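Local coordinates for lysosome-associated membrane glycoprotein 1 (Mus musculus, PDB 5GV0), which is a heavily glycosylated protein of the lysosomal membrane whose luminal domains probably coat and shield that membrane and assemble with one another, at residues A[3-8]-A[43-48]; A[24-29]-A[134-139]; A[30-35]-A[97-102]; A[64-69]-A[90-95]; A[108-113]-A[123-128]. One frame throughout, in Å; residues are numbered along the deposited sequence.

All five contacts lie in one luminal domain of two β sheets. Interactions 1, 2 and 5 reach the sheet of strand 14-30; interactions 3, 4 and 5 reach that of strand 81-92. Interactions 1 and 4 meet through a salt bridge, D47 OD2 to R67 NH2 at 2.6 Å. Interactions 2 and 4 are joined where Y29 OH lies 2.7 Å from D95 OD1. Strands 125-128 and 133-138, neighbours in one sheet, place interactions 2 and 5 with centres about 11 Å apart. Interactions 3 and 4, with centres about 12 Å apart, lie on neighbouring strands, 100-105 and 81-92. N90 of interaction 4 carries a glycan, and two further glycans touch interaction 5.

Interaction 1: residues A[3-8]-A[43-48]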
# COMPACT_ATOMS: atom_id res chain seq x y z
N THR A 3 -3.39 12.11 -4.79
CA THR A 3 -3.62 11.85 -6.20
C THR A 3 -3.73 10.35 -6.50
O THR A 3 -2.94 9.55 -6.00
CB THR A 3 -2.48 12.45 -7.02
OG1 THR A 3 -2.45 13.87 -6.81
CG2 THR A 3 -2.65 12.15 -8.50
N VAL A 4 -4.73 9.97 -7.29
CA VAL A 4 -4.86 8.58 -7.76
C VAL A 4 -3.77 8.26 -8.76
O VAL A 4 -3.63 8.95 -9.77
CB VAL A 4 -6.24 8.32 -8.41
CG1 VAL A 4 -6.29 6.94 -9.05
CG2 VAL A 4 -7.35 8.48 -7.38
N SER A 5 -2.98 7.23 -8.47
CA SER A 5 -1.89 6.80 -9.34
C SER A 5 -2.12 5.36 -9.76
O SER A 5 -2.72 4.57 -9.02
CB SER A 5 -0.54 6.93 -8.63
OG SER A 5 -0.32 8.28 -8.25
N LYS A 6 -1.62 5.02 -10.94
CA LYS A 6 -1.79 3.68 -11.48
C LYS A 6 -0.48 2.91 -11.41
O LYS A 6 0.61 3.45 -11.58
CB LYS A 6 -2.30 3.76 -12.92
CG LYS A 6 -3.65 4.47 -13.01
CD LYS A 6 -4.29 4.35 -14.38
CE LYS A 6 -5.57 5.17 -14.45
NZ LYS A 6 -6.49 4.84 -13.33
N TYR A 7 -0.61 1.62 -11.12
CA TYR A 7 0.54 0.74 -10.97
C TYR A 7 0.30 -0.59 -11.67
O TYR A 7 -0.80 -1.13 -11.63
CB TYR A 7 0.82 0.48 -9.48
CG TYR A 7 0.95 1.73 -8.63
CD1 TYR A 7 2.17 2.36 -8.49
CD2 TYR A 7 -0.14 2.26 -7.97
CE1 TYR A 7 2.31 3.50 -7.71
CE2 TYR A 7 -0.02 3.39 -7.19
CZ TYR A 7 1.20 4.01 -7.06
OH TYR A 7 1.33 5.13 -6.28
N ASN A 8 1.35 -1.10 -12.31
CA ASN A 8 1.32 -2.39 -12.97
C ASN A 8 2.62 -3.11 -12.63
O ASN A 8 3.69 -2.58 -12.89
CB ASN A 8 1.16 -2.22 -14.49
CG ASN A 8 1.32 -3.51 -15.27
OD1 ASN A 8 0.80 -4.55 -14.89
ND2 ASN A 8 2.04 -3.43 -16.38
N ILE A 43 1.55 9.84 -1.16
CA ILE A 43 2.28 9.12 -2.20
C ILE A 43 2.03 9.88 -3.49
O ILE A 43 0.88 10.12 -3.87
CB ILE A 43 1.82 7.67 -2.31
CG1 ILE A 43 2.09 6.93 -1.00
CG2 ILE A 43 2.54 7.00 -3.48
CD1 ILE A 43 3.48 7.14 -0.44
N SER A 44 3.11 10.29 -4.13
CA SER A 44 3.04 11.17 -5.28
C SER A 44 3.03 10.38 -6.58
O SER A 44 3.66 9.33 -6.68
CB SER A 44 4.22 12.14 -5.26
OG SER A 44 4.26 12.89 -6.45
N PRO A 45 2.32 10.90 -7.59
CA PRO A 45 2.40 10.34 -8.94
C PRO A 45 3.84 10.35 -9.45
O PRO A 45 4.22 9.53 -10.28
CB PRO A 45 1.49 11.27 -9.76
CG PRO A 45 1.42 12.53 -8.96
CD PRO A 45 1.45 12.09 -7.53
N ASN A 46 4.63 11.28 -8.91
CA ASN A 46 6.03 11.46 -9.29
C ASN A 46 6.97 10.39 -8.75
O ASN A 46 8.10 10.27 -9.22
CB ASN A 46 6.52 12.82 -8.80
CG ASN A 46 5.73 13.96 -9.38
OD1 ASN A 46 5.21 13.86 -10.49
ND2 ASN A 46 5.63 15.06 -8.63
N ASP A 47 6.50 9.64 -7.76
CA ASP A 47 7.36 8.64 -7.13
C ASP A 47 7.78 7.55 -8.11
O ASP A 47 7.05 7.22 -9.05
CB ASP A 47 6.65 7.99 -5.94
CG ASP A 47 6.44 8.95 -4.79
OD1 ASP A 47 7.09 10.02 -4.76
OD2 ASP A 47 5.62 8.63 -3.90
N THR A 48 8.95 7.00 -7.86
CA THR A 48 9.46 5.86 -8.61
C THR A 48 8.76 4.61 -8.11
O THR A 48 8.72 4.36 -6.91
CB THR A 48 10.97 5.72 -8.43
OG1 THR A 48 11.62 6.86 -9.00
CG2 THR A 48 11.47 4.46 -9.11
O HOH W 1 -1.37 8.55 -4.07
O HOH W 2 -0.68 12.49 -4.05
O HOH W 3 3.23 6.75 -7.47
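The ring of P45 packs against T3 and S5: CA and CB face S5 OG, CG and CD face T3. CB lies 3.8 Å from S5 OG, the oxygen that also comes to 3.5 Å from P45 CA. CG, the tip of the ring, meets T3 CG2 at 4.1 Å. CD, next to the ring nitrogen, rests against T3 CB, the two side chains crossing at about a right angle. S5 OG stands anti to its own carbonyl carbon (chi1 -59°), which carries it out to the proline. Farther along the strand, Y7 OH reaches I43 CG2 at 3.6 Å, again with side chains nearly perpendicular. No hydrogen bond spans the two segments directly; waters do that work. One accepts from T3 N and donates to I43 O, while another joins Y7 OH to S44 O, to which it donates at 2.7 Å. P45 keeps its place in a type I turn from S44 to D47, reinforced by an ST turn in which S44 OG accepts from N46 N. Strand 14-30 binds S5, Y7 and I43 through its backbone, at M21, A19 and L23. Y7 and I43 both touch V62 of strand 57-64; the 43-48 segment is the loop linking strands 36-42 and 48-52.

Interaction 2: residues A[24-29]-A[134-139]; sequences QLNITY and SLNVFS
Q24 and N136 set their amides across each other, the planes 66° apart, and N136 ND2 donates to Q24 OE1 at 3.1 Å. The bond is nearly straight (171°): OE1 lies in the amide plane of N136, and the N-H falls on a lone pair of OE1 in the carbonyl plane. Q24 is extended, its CG anti to the backbone N, and this brings OE1 within reach of N136 ND2. The other ends are held as well, Q24 NE2 by N42 and N136 OD1 by H126, which would oppose a flip of either amide. N136 OD1 also accepts from S134 OG, which sits tilted from its carbonyl plane. That hydroxyl oxygen packs against N26 CB at 3.3 Å, and the N26 amide stands steeply to that of N136. On the opposite face of the sheet L25 and L135 meet obliquely by their methyls, CD2 to CD1 at 3.9 Å. Antiparallel hydrogen-bonded pairs Q24-N136 and N26-S134 flank the non-hydrogen-bonded pair L25-L135, with N26 N to S134 O at 3.0 Å. Strand 14-30 lies between strands 36-42 and 133-138, and L25 and L135 reach across to L69 and L71 of strand 67-76 in the other sheet.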
# COMPACT_ATOMS: atom_id res chain seq x y z
N GLN A 24 -1.70 7.82 1.36
CA GLN A 24 -1.16 8.87 2.21
C GLN A 24 -0.59 8.25 3.47
O GLN A 24 -1.23 7.41 4.09
CB GLN A 24 -2.26 9.86 2.54
CG GLN A 24 -1.93 10.91 3.58
CD GLN A 24 -3.14 11.76 3.86
OE1 GLN A 24 -3.95 11.44 4.73
NE2 GLN A 24 -3.30 12.84 3.10
N LEU A 25 0.63 8.64 3.83
CA LEU A 25 1.21 8.22 5.10
C LEU A 25 0.89 9.25 6.17
O LEU A 25 1.11 10.44 5.97
CB LEU A 25 2.72 8.04 4.97
CG LEU A 25 3.18 7.05 3.90
CD1 LEU A 25 4.64 7.28 3.60
CD2 LEU A 25 2.95 5.63 4.38
N ASN A 26 0.36 8.79 7.29
CA ASN A 26 0.10 9.66 8.43
C ASN A 26 1.07 9.27 9.53
O ASN A 26 0.97 8.18 10.09
CB ASN A 26 -1.36 9.53 8.88
CG ASN A 26 -1.72 10.46 10.04
OD1 ASN A 26 -0.95 10.63 10.98
ND2 ASN A 26 -2.91 11.04 9.97
N ILE A 27 2.04 10.14 9.81
CA ILE A 27 3.10 9.79 10.74
C ILE A 27 3.21 10.78 11.90
O ILE A 27 3.23 12.00 11.71
CB ILE A 27 4.47 9.66 10.02
CG1 ILE A 27 5.54 9.21 11.01
CG2 ILE A 27 4.86 10.96 9.32
CD1 ILE A 27 6.72 8.54 10.36
N THR A 28 3.23 10.23 13.11
CA THR A 28 3.44 11.01 14.31
C THR A 28 4.86 10.75 14.80
O THR A 28 5.27 9.60 14.93
CB THR A 28 2.42 10.63 15.39
OG1 THR A 28 1.10 10.88 14.90
CG2 THR A 28 2.65 11.43 16.66
N TYR A 29 5.62 11.82 15.05
CA TYR A 29 7.00 11.65 15.47
C TYR A 29 7.51 12.79 16.34
O TYR A 29 6.90 13.85 16.42
CB TYR A 29 7.90 11.48 14.24
CG TYR A 29 8.05 12.70 13.35
CD1 TYR A 29 7.09 13.00 12.38
CD2 TYR A 29 9.15 13.53 13.46
CE1 TYR A 29 7.24 14.10 11.56
CE2 TYR A 29 9.31 14.63 12.64
CZ TYR A 29 8.34 14.91 11.69
OH TYR A 29 8.48 16.00 10.86
N SER A 134 -0.05 5.37 10.28
CA SER A 134 -1.12 4.71 9.55
C SER A 134 -0.92 4.92 8.06
O SER A 134 -0.36 5.94 7.62
CB SER A 134 -2.50 5.21 9.99
OG SER A 134 -2.66 6.59 9.74
N LEU A 135 -1.35 3.93 7.28
CA LEU A 135 -1.41 4.06 5.84
C LEU A 135 -2.84 4.37 5.47
O LEU A 135 -3.72 3.52 5.63
CB LEU A 135 -0.94 2.78 5.15
CG LEU A 135 -1.10 2.74 3.63
CD1 LEU A 135 -0.19 3.76 2.94
CD2 LEU A 135 -0.83 1.33 3.10
N ASN A 136 -3.08 5.58 5.00
CA ASN A 136 -4.41 6.00 4.61
C ASN A 136 -4.65 5.69 3.15
O ASN A 136 -4.02 6.24 2.26
CB ASN A 136 -4.60 7.49 4.91
CG ASN A 136 -4.47 7.78 6.39
OD1 ASN A 136 -4.53 6.87 7.22
ND2 ASN A 136 -4.30 9.05 6.74
N VAL A 137 -5.54 4.72 2.94
CA VAL A 137 -5.95 4.30 1.61
C VAL A 137 -7.18 5.11 1.29
O VAL A 137 -8.30 4.77 1.69
CB VAL A 137 -6.24 2.80 1.54
CG1 VAL A 137 -6.58 2.40 0.12
CG2 VAL A 137 -5.04 2.01 2.04
N PHE A 138 -6.96 6.22 0.59
CA PHE A 138 -8.01 7.21 0.38
C PHE A 138 -9.03 6.67 -0.62
O PHE A 138 -10.24 6.81 -0.42
CB PHE A 138 -7.39 8.52 -0.11
CG PHE A 138 -8.37 9.63 -0.25
CD1 PHE A 138 -8.74 10.38 0.86
CD2 PHE A 138 -8.92 9.93 -1.48
CE1 PHE A 138 -9.65 11.41 0.73
CE2 PHE A 138 -9.83 10.96 -1.62
CZ PHE A 138 -10.20 11.69 -0.51
N SER A 139 -8.53 6.04 -1.68
CA SER A 139 -9.38 5.27 -2.57
C SER A 139 -8.53 4.21 -3.25
O SER A 139 -7.31 4.36 -3.33
CB SER A 139 -10.06 6.15 -3.62
OG SER A 139 -9.13 6.63 -4.55

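Interaction 3: residues A[30-35]-A[97-102]; sequences LKKDNK and LVPTFS
A single direct backbone bond joins the segments, L97 N to L30 O at 2.9 Å, almost straight at 174° but tilted from the carbonyl plane. L30 O takes a second hydrogen at 2.8 Å from a water that in turn accepts from V98 N, so L30 O binds one amide directly and the next through the water. L97 CB lies near both carbonyl oxygens, 3.6 Å from L30 O and 3.7 Å from K31 O, with the CB atoms of L30 and L97 in loose apolar contact. The 30-35 segment is the end of the hairpin between strands 14-30 and 36-42, a type I turn from K31 to N34 followed by a G1 bulge: N34 takes a positive phi (73°), and K31 N bonds K35 O. D33 adds an Asx turn, its OD1 accepting from K35 N from above the carboxylate plane. D33 OD2 meets K31 NZ in a salt bridge of 3.5 Å, away from L97. The end of K32 reaches P99. Its chain stays extended until a bend at the last torsion, which brings NZ to 3.8 Å from P99 CG, crossing the proline at about a right angle. That ammonium hydrogen-bonds A96 O, next to L97.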
# COMPACT_ATOMS: atom_id res chain seq x y z
N LEU A 30 8.64 12.53 16.99
CA LEU A 30 9.31 13.51 17.84
C LEU A 30 10.29 14.36 17.04
O LEU A 30 11.18 13.82 16.39
CB LEU A 30 10.05 12.81 18.98
CG LEU A 30 9.22 12.26 20.13
CD1 LEU A 30 10.08 11.44 21.07
CD2 LEU A 30 8.55 13.40 20.87
N LYS A 31 10.12 15.67 17.09
CA LYS A 31 11.03 16.59 16.42
C LYS A 31 12.29 16.80 17.26
O LYS A 31 12.37 16.35 18.41
CB LYS A 31 10.35 17.94 16.16
CG LYS A 31 9.09 17.83 15.31
CD LYS A 31 8.63 19.19 14.81
CE LYS A 31 8.30 20.13 15.96
NZ LYS A 31 8.02 21.51 15.47
N LYS A 32 13.28 17.48 16.68
CA LYS A 32 14.53 17.76 17.39
C LYS A 32 14.30 18.58 18.64
O LYS A 32 15.00 18.41 19.64
CB LYS A 32 15.51 18.49 16.48
CG LYS A 32 15.97 17.70 15.27
CD LYS A 32 17.12 18.41 14.58
CE LYS A 32 17.43 17.78 13.24
NZ LYS A 32 17.33 16.29 13.29
N ASP A 33 13.31 19.47 18.59
CA ASP A 33 13.01 20.34 19.73
C ASP A 33 12.18 19.62 20.78
O ASP A 33 11.55 20.26 21.63
CB ASP A 33 12.29 21.61 19.26
CG ASP A 33 10.98 21.32 18.54
OD1 ASP A 33 10.52 20.16 18.55
OD2 ASP A 33 10.40 22.27 17.97
N ASN A 34 12.16 18.29 20.68
CA ASN A 34 11.54 17.40 21.65
C ASN A 34 10.01 17.41 21.62
O ASN A 34 9.35 16.77 22.44
CB ASN A 34 12.03 17.73 23.07
CG ASN A 34 11.78 16.61 24.05
OD1 ASN A 34 11.77 15.44 23.69
ND2 ASN A 34 11.57 16.98 25.31
N LYS A 35 9.43 18.12 20.65
CA LYS A 35 7.98 18.17 20.54
C LYS A 35 7.45 17.13 19.56
O LYS A 35 8.13 16.75 18.61
CB LYS A 35 7.53 19.57 20.13
CG LYS A 35 7.87 20.64 21.15
CD LYS A 35 7.76 22.03 20.55
CE LYS A 35 8.41 23.07 21.44
NZ LYS A 35 8.52 24.38 20.76
N LEU A 97 13.98 14.03 15.69
CA LEU A 97 15.02 13.65 16.65
C LEU A 97 15.84 12.49 16.10
O LEU A 97 17.07 12.49 16.17
CB LEU A 97 14.40 13.27 17.99
CG LEU A 97 15.40 13.06 19.13
CD1 LEU A 97 16.10 14.36 19.47
CD2 LEU A 97 14.70 12.48 20.35
N VAL A 98 15.14 11.50 15.55
CA VAL A 98 15.78 10.42 14.83
C VAL A 98 15.42 10.56 13.35
O VAL A 98 14.37 10.09 12.92
CB VAL A 98 15.35 9.03 15.35
CG1 VAL A 98 16.11 7.93 14.63
CG2 VAL A 98 15.58 8.95 16.86
N PRO A 99 16.30 11.22 12.58
CA PRO A 99 16.01 11.60 11.19
C PRO A 99 15.69 10.41 10.28
O PRO A 99 14.72 10.46 9.53
CB PRO A 99 17.31 12.28 10.74
CG PRO A 99 17.97 12.72 12.01
CD PRO A 99 17.63 11.68 13.02
N THR A 100 16.52 9.37 10.35
CA THR A 100 16.39 8.23 9.46
C THR A 100 15.94 7.00 10.24
O THR A 100 16.57 6.60 11.22
CB THR A 100 17.72 7.95 8.73
OG1 THR A 100 18.01 9.05 7.86
CG2 THR A 100 17.61 6.68 7.91
N PHE A 101 14.82 6.43 9.80
CA PHE A 101 14.19 5.34 10.54
C PHE A 101 13.41 4.42 9.62
O PHE A 101 13.21 4.73 8.44
CB PHE A 101 13.26 5.91 11.61
CG PHE A 101 12.16 6.75 11.05
CD1 PHE A 101 12.36 8.11 10.87
CD2 PHE A 101 10.95 6.19 10.66
CE1 PHE A 101 11.36 8.90 10.33
CE2 PHE A 101 9.96 6.98 10.13
CZ PHE A 101 10.16 8.34 9.96
N SER A 102 12.96 3.30 10.17
CA SER A 102 12.07 2.38 9.47
C SER A 102 10.91 2.01 10.37
O SER A 102 11.06 1.94 11.58
CB SER A 102 12.82 1.12 9.03
OG SER A 102 13.75 1.40 8.00
O HOH W 4 12.26 11.28 16.00

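Interaction 4: residues A[64-69]-A[90-95]. With NAG (2-acetamido-2-deoxy-beta-D-glucopyranose), chain E.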
# COMPACT_ATOMS: atom_id res chain seq x y z
N ASN A 64 10.94 7.85 -3.31
CA ASN A 64 11.64 9.03 -3.77
C ASN A 64 12.92 9.18 -2.95
O ASN A 64 13.34 8.23 -2.28
CB ASN A 64 10.75 10.27 -3.67
CG ASN A 64 10.21 10.50 -2.27
OD1 ASN A 64 10.93 10.40 -1.28
ND2 ASN A 64 8.92 10.81 -2.18
N LYS A 65 13.53 10.36 -3.00
CA LYS A 65 14.83 10.57 -2.36
C LYS A 65 14.79 10.38 -0.84
O LYS A 65 15.77 9.92 -0.24
CB LYS A 65 15.35 11.97 -2.70
CG LYS A 65 16.79 12.22 -2.28
CD LYS A 65 17.27 13.59 -2.74
CE LYS A 65 16.52 14.70 -2.03
NZ LYS A 65 16.78 14.71 -0.56
N ASN A 66 13.67 10.71 -0.22
CA ASN A 66 13.59 10.72 1.24
C ASN A 66 12.72 9.62 1.85
O ASN A 66 12.57 9.55 3.06
CB ASN A 66 13.06 12.08 1.72
CG ASN A 66 14.10 13.18 1.63
OD1 ASN A 66 13.93 14.14 0.89
ND2 ASN A 66 15.17 13.03 2.40
N ARG A 67 12.17 8.76 1.01
CA ARG A 67 11.15 7.83 1.48
C ARG A 67 10.98 6.64 0.56
O ARG A 67 10.98 6.79 -0.66
CB ARG A 67 9.82 8.57 1.62
CG ARG A 67 8.68 7.76 2.20
CD ARG A 67 7.38 8.10 1.49
NE ARG A 67 7.29 7.41 0.21
CZ ARG A 67 6.80 7.94 -0.90
NH1 ARG A 67 6.34 9.19 -0.92
NH2 ARG A 67 6.77 7.21 -2.00
N ALA A 68 10.84 5.45 1.14
CA ALA A 68 10.48 4.27 0.38
C ALA A 68 9.38 3.52 1.10
O ALA A 68 9.52 3.17 2.27
CB ALA A 68 11.70 3.37 0.17
N LEU A 69 8.28 3.30 0.39
CA LEU A 69 7.15 2.55 0.92
C LEU A 69 6.97 1.27 0.15
O LEU A 69 6.83 1.31 -1.08
CB LEU A 69 5.87 3.38 0.82
CG LEU A 69 4.57 2.63 1.14
CD1 LEU A 69 4.48 2.32 2.63
CD2 LEU A 69 3.35 3.43 0.69
N ASN A 90 10.75 3.10 4.83
CA ASN A 90 12.01 3.76 5.16
C ASN A 90 11.82 5.25 4.96
O ASN A 90 11.28 5.67 3.93
CB ASN A 90 13.17 3.29 4.28
CG ASN A 90 13.61 1.87 4.58
OD1 ASN A 90 13.23 1.28 5.59
ND2 ASN A 90 14.45 1.33 3.70
N MET A 91 12.24 6.06 5.92
CA MET A 91 12.05 7.49 5.74
C MET A 91 13.14 8.32 6.37
O MET A 91 13.72 7.94 7.39
CB MET A 91 10.69 7.89 6.32
CG MET A 91 10.20 9.24 5.87
SD MET A 91 8.45 9.43 6.23
CE MET A 91 8.01 10.71 5.06
N THR A 92 13.44 9.47 5.76
CA THR A 92 14.29 10.46 6.39
C THR A 92 13.49 11.74 6.63
O THR A 92 12.96 12.33 5.69
CB THR A 92 15.54 10.76 5.54
OG1 THR A 92 16.37 9.59 5.50
CG2 THR A 92 16.33 11.90 6.16
N LEU A 93 13.39 12.13 7.89
CA LEU A 93 12.72 13.37 8.27
C LEU A 93 13.74 14.31 8.89
O LEU A 93 14.15 14.12 10.03
CB LEU A 93 11.59 13.10 9.27
CG LEU A 93 10.38 12.28 8.81
CD1 LEU A 93 9.53 11.89 10.00
CD2 LEU A 93 9.55 13.07 7.81
N PRO A 94 14.15 15.34 8.13
CA PRO A 94 15.23 16.24 8.54
C PRO A 94 15.01 16.89 9.91
O PRO A 94 15.99 17.10 10.62
CB PRO A 94 15.24 17.30 7.44
CG PRO A 94 14.70 16.60 6.25
CD PRO A 94 13.64 15.68 6.79
N ASP A 95 13.76 17.17 10.29
CA ASP A 95 13.50 17.87 11.55
C ASP A 95 13.19 16.92 12.71
O ASP A 95 12.80 17.36 13.79
CB ASP A 95 12.36 18.88 11.38
CG ASP A 95 11.00 18.23 11.20
OD1 ASP A 95 10.94 17.04 10.83
OD2 ASP A 95 9.99 18.93 11.42
C1 NAG E . 14.97 0.00 3.82
C2 NAG E . 14.52 -0.84 2.63
C3 NAG E . 15.14 -2.24 2.71
C4 NAG E . 16.65 -2.14 2.87
C5 NAG E . 16.99 -1.25 4.06
C6 NAG E . 18.48 -1.03 4.22
C7 NAG E . 12.33 -0.45 1.58
C8 NAG E . 10.85 -0.61 1.72
N2 NAG E . 13.07 -0.93 2.59
O3 NAG E . 14.83 -2.94 1.51
O4 NAG E . 17.20 -3.44 3.09
O5 NAG E . 16.39 0.04 3.87
O6 NAG E . 18.99 -0.21 3.18
O7 NAG E . 12.84 0.08 0.59
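R67 and M91 meet obliquely on one face of the sheet, R67 CG lying 4.2 Å from M91 CE. The first torsion of R67 puts CG there, anti to the backbone N. Bends at chi2, which at -142° is off a staggered value, and at chi3 then take the guanidinium away to D47 and V62 O; N64 CG lies over one of its faces, off centre toward the rim. M91 is extended to its methyl. On the other face A68 pairs with N90, whose CG is anti to the carbonyl carbon (chi1 -71°). N90 ND2 is bonded covalently to C1 of the sugar, and N90 OD1 is held by S102. The acetamido oxygen O7 of the glycan rests 3.5 Å from A68 CB, over the neighbouring strand. At the hairpin's open end N66 ND2 approaches T92 CB at 3.9 Å, while T92 OG1 binds T100. N66, R67 and A68 lie opposite T92, M91 and N90, and backbone bonds tie the strands: T92 N to N66 O, A68 N to N90 O, and N90 N to A68 O, each 2.8 Å. The two strands form the antiparallel hairpin 67-76/81-92. N90, M91 and T92 make an Asn-X-Thr sequon, placed here on a β strand as an N-glycosylation site.

Interaction 5: residues A[108-113]-A[123-128]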
# COMPACT_ATOMS: atom_id res chain seq x y z
N LEU A 108 -0.68 -7.63 8.69
CA LEU A 108 -1.86 -6.90 8.26
C LEU A 108 -2.82 -7.81 7.51
O LEU A 108 -2.43 -8.86 7.00
CB LEU A 108 -1.48 -5.73 7.36
CG LEU A 108 -0.41 -4.79 7.89
CD1 LEU A 108 -0.13 -3.70 6.87
CD2 LEU A 108 -0.85 -4.15 9.20
N LYS A 109 -4.07 -7.39 7.44
CA LYS A 109 -5.02 -8.02 6.53
C LYS A 109 -6.04 -6.98 6.11
O LYS A 109 -7.04 -6.74 6.80
CB LYS A 109 -5.71 -9.23 7.17
CG LYS A 109 -6.65 -9.94 6.19
CD LYS A 109 -7.03 -11.34 6.67
CE LYS A 109 -5.92 -12.33 6.40
NZ LYS A 109 -6.33 -13.73 6.75
N ALA A 110 -5.76 -6.33 4.98
CA ALA A 110 -6.64 -5.32 4.45
C ALA A 110 -6.73 -5.49 2.94
O ALA A 110 -6.02 -6.31 2.36
CB ALA A 110 -6.13 -3.91 4.81
N LEU A 111 -7.63 -4.72 2.32
CA LEU A 111 -7.81 -4.75 0.87
C LEU A 111 -8.05 -6.18 0.38
O LEU A 111 -7.55 -6.59 -0.67
CB LEU A 111 -6.60 -4.12 0.17
CG LEU A 111 -6.01 -2.83 0.75
CD1 LEU A 111 -4.88 -2.30 -0.14
CD2 LEU A 111 -7.09 -1.76 0.95
N GLN A 112 -8.82 -6.94 1.15
CA GLN A 112 -9.00 -8.35 0.87
C GLN A 112 -10.08 -8.60 -0.17
O GLN A 112 -11.18 -8.05 -0.10
CB GLN A 112 -9.34 -9.11 2.15
CG GLN A 112 -9.49 -10.61 1.96
CD GLN A 112 -9.60 -11.37 3.27
OE1 GLN A 112 -8.63 -11.96 3.74
NE2 GLN A 112 -10.79 -11.37 3.86
N ALA A 113 -9.77 -9.45 -1.14
CA ALA A 113 -10.74 -9.84 -2.15
C ALA A 113 -10.44 -11.23 -2.69
O ALA A 113 -9.34 -11.76 -2.53
CB ALA A 113 -10.76 -8.83 -3.30
N THR A 123 -14.12 4.74 0.11
CA THR A 123 -14.20 5.23 1.48
C THR A 123 -12.82 5.14 2.10
O THR A 123 -12.21 4.07 2.12
CB THR A 123 -15.21 4.43 2.32
OG1 THR A 123 -16.51 4.54 1.74
CG2 THR A 123 -15.26 4.95 3.75
N GLU A 124 -12.32 6.27 2.59
CA GLU A 124 -11.01 6.35 3.23
C GLU A 124 -10.83 5.29 4.32
O GLU A 124 -11.65 5.20 5.24
CB GLU A 124 -10.85 7.75 3.82
CG GLU A 124 -9.46 8.16 4.27
CD GLU A 124 -9.40 9.65 4.60
OE1 GLU A 124 -8.39 10.10 5.16
OE2 GLU A 124 -10.38 10.36 4.29
N GLU A 125 -9.78 4.47 4.22
CA GLU A 125 -9.46 3.51 5.28
C GLU A 125 -8.11 3.83 5.89
O GLU A 125 -7.10 3.92 5.19
CB GLU A 125 -9.46 2.07 4.76
CG GLU A 125 -9.24 1.06 5.89
CD GLU A 125 -9.14 -0.38 5.42
OE1 GLU A 125 -9.29 -0.62 4.20
OE2 GLU A 125 -8.90 -1.27 6.26
N HIS A 126 -8.09 4.00 7.20
CA HIS A 126 -6.85 4.26 7.91
C HIS A 126 -6.30 2.96 8.45
O HIS A 126 -6.77 2.44 9.46
CB HIS A 126 -7.09 5.26 9.04
CG HIS A 126 -7.73 6.54 8.58
ND1 HIS A 126 -7.04 7.51 7.90
CD2 HIS A 126 -9.00 7.00 8.71
CE1 HIS A 126 -7.85 8.52 7.63
NE2 HIS A 126 -9.04 8.23 8.11
N ILE A 127 -5.33 2.41 7.75
CA ILE A 127 -4.76 1.12 8.13
C ILE A 127 -3.66 1.31 9.16
O ILE A 127 -2.64 1.93 8.89
CB ILE A 127 -4.20 0.36 6.92
CG1 ILE A 127 -5.30 0.14 5.88
CG2 ILE A 127 -3.61 -0.97 7.37
CD1 ILE A 127 -4.78 -0.48 4.58
N PHE A 128 -3.88 0.78 10.36
CA PHE A 128 -2.90 0.83 11.43
C PHE A 128 -1.65 0.05 11.04
O PHE A 128 -1.73 -1.13 10.70
CB PHE A 128 -3.51 0.27 12.72
CG PHE A 128 -2.61 0.31 13.93
CD1 PHE A 128 -1.63 -0.65 14.12
CD2 PHE A 128 -2.80 1.27 14.92
CE1 PHE A 128 -0.82 -0.63 15.25
CE2 PHE A 128 -2.00 1.29 16.06
CZ PHE A 128 -1.01 0.34 16.22
O HOH W 5 -9.63 -3.22 3.52
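Residues 108-111 and 125-128 run almost antiparallel, 171° apart, without pairing: the nearest CA atoms, A110 and I127, stay 7.7 Å from each other and no direct hydrogen bond crosses. The first segment turns a corner at L111, where phi and psi are both positive (53° and 40°), and goes on into strand 112-114; the second is strand 125-128. Side chains fill the distance. I127 carries CG1 anti to its carbonyl carbon, and its terminal CD1 meets A110 CB at 3.7 Å, with L111 CD2 farther off at 4.5 Å. L108 lays CD2 against the backbone of F128, 3.5 Å from its carbonyl oxygen. E125 extends its whole chain toward the corner, and the two carboxylate oxygens part company there: OE1 comes to 4.1 Å from L111 CD2, OE2 equally near A110 CB. A water connects the polar atoms, accepting from L111 N at 2.8 Å and donating to E125 OE1 at 2.7 Å. A110 and L108 bond by backbone to strand 81-92, while E125 and I127 bond to strand 133-138, so the contact joins the two sheets. L108 and F128 also touch a glycan. The chemistry is mainly apolar, with one close methyl pair and looser contacts round it, and one acid brought in. Methyl groups lie near both oxygens of the E125 carboxylate, but any rise in its pKa is probably small, since a water hydrogen-bonds OE1.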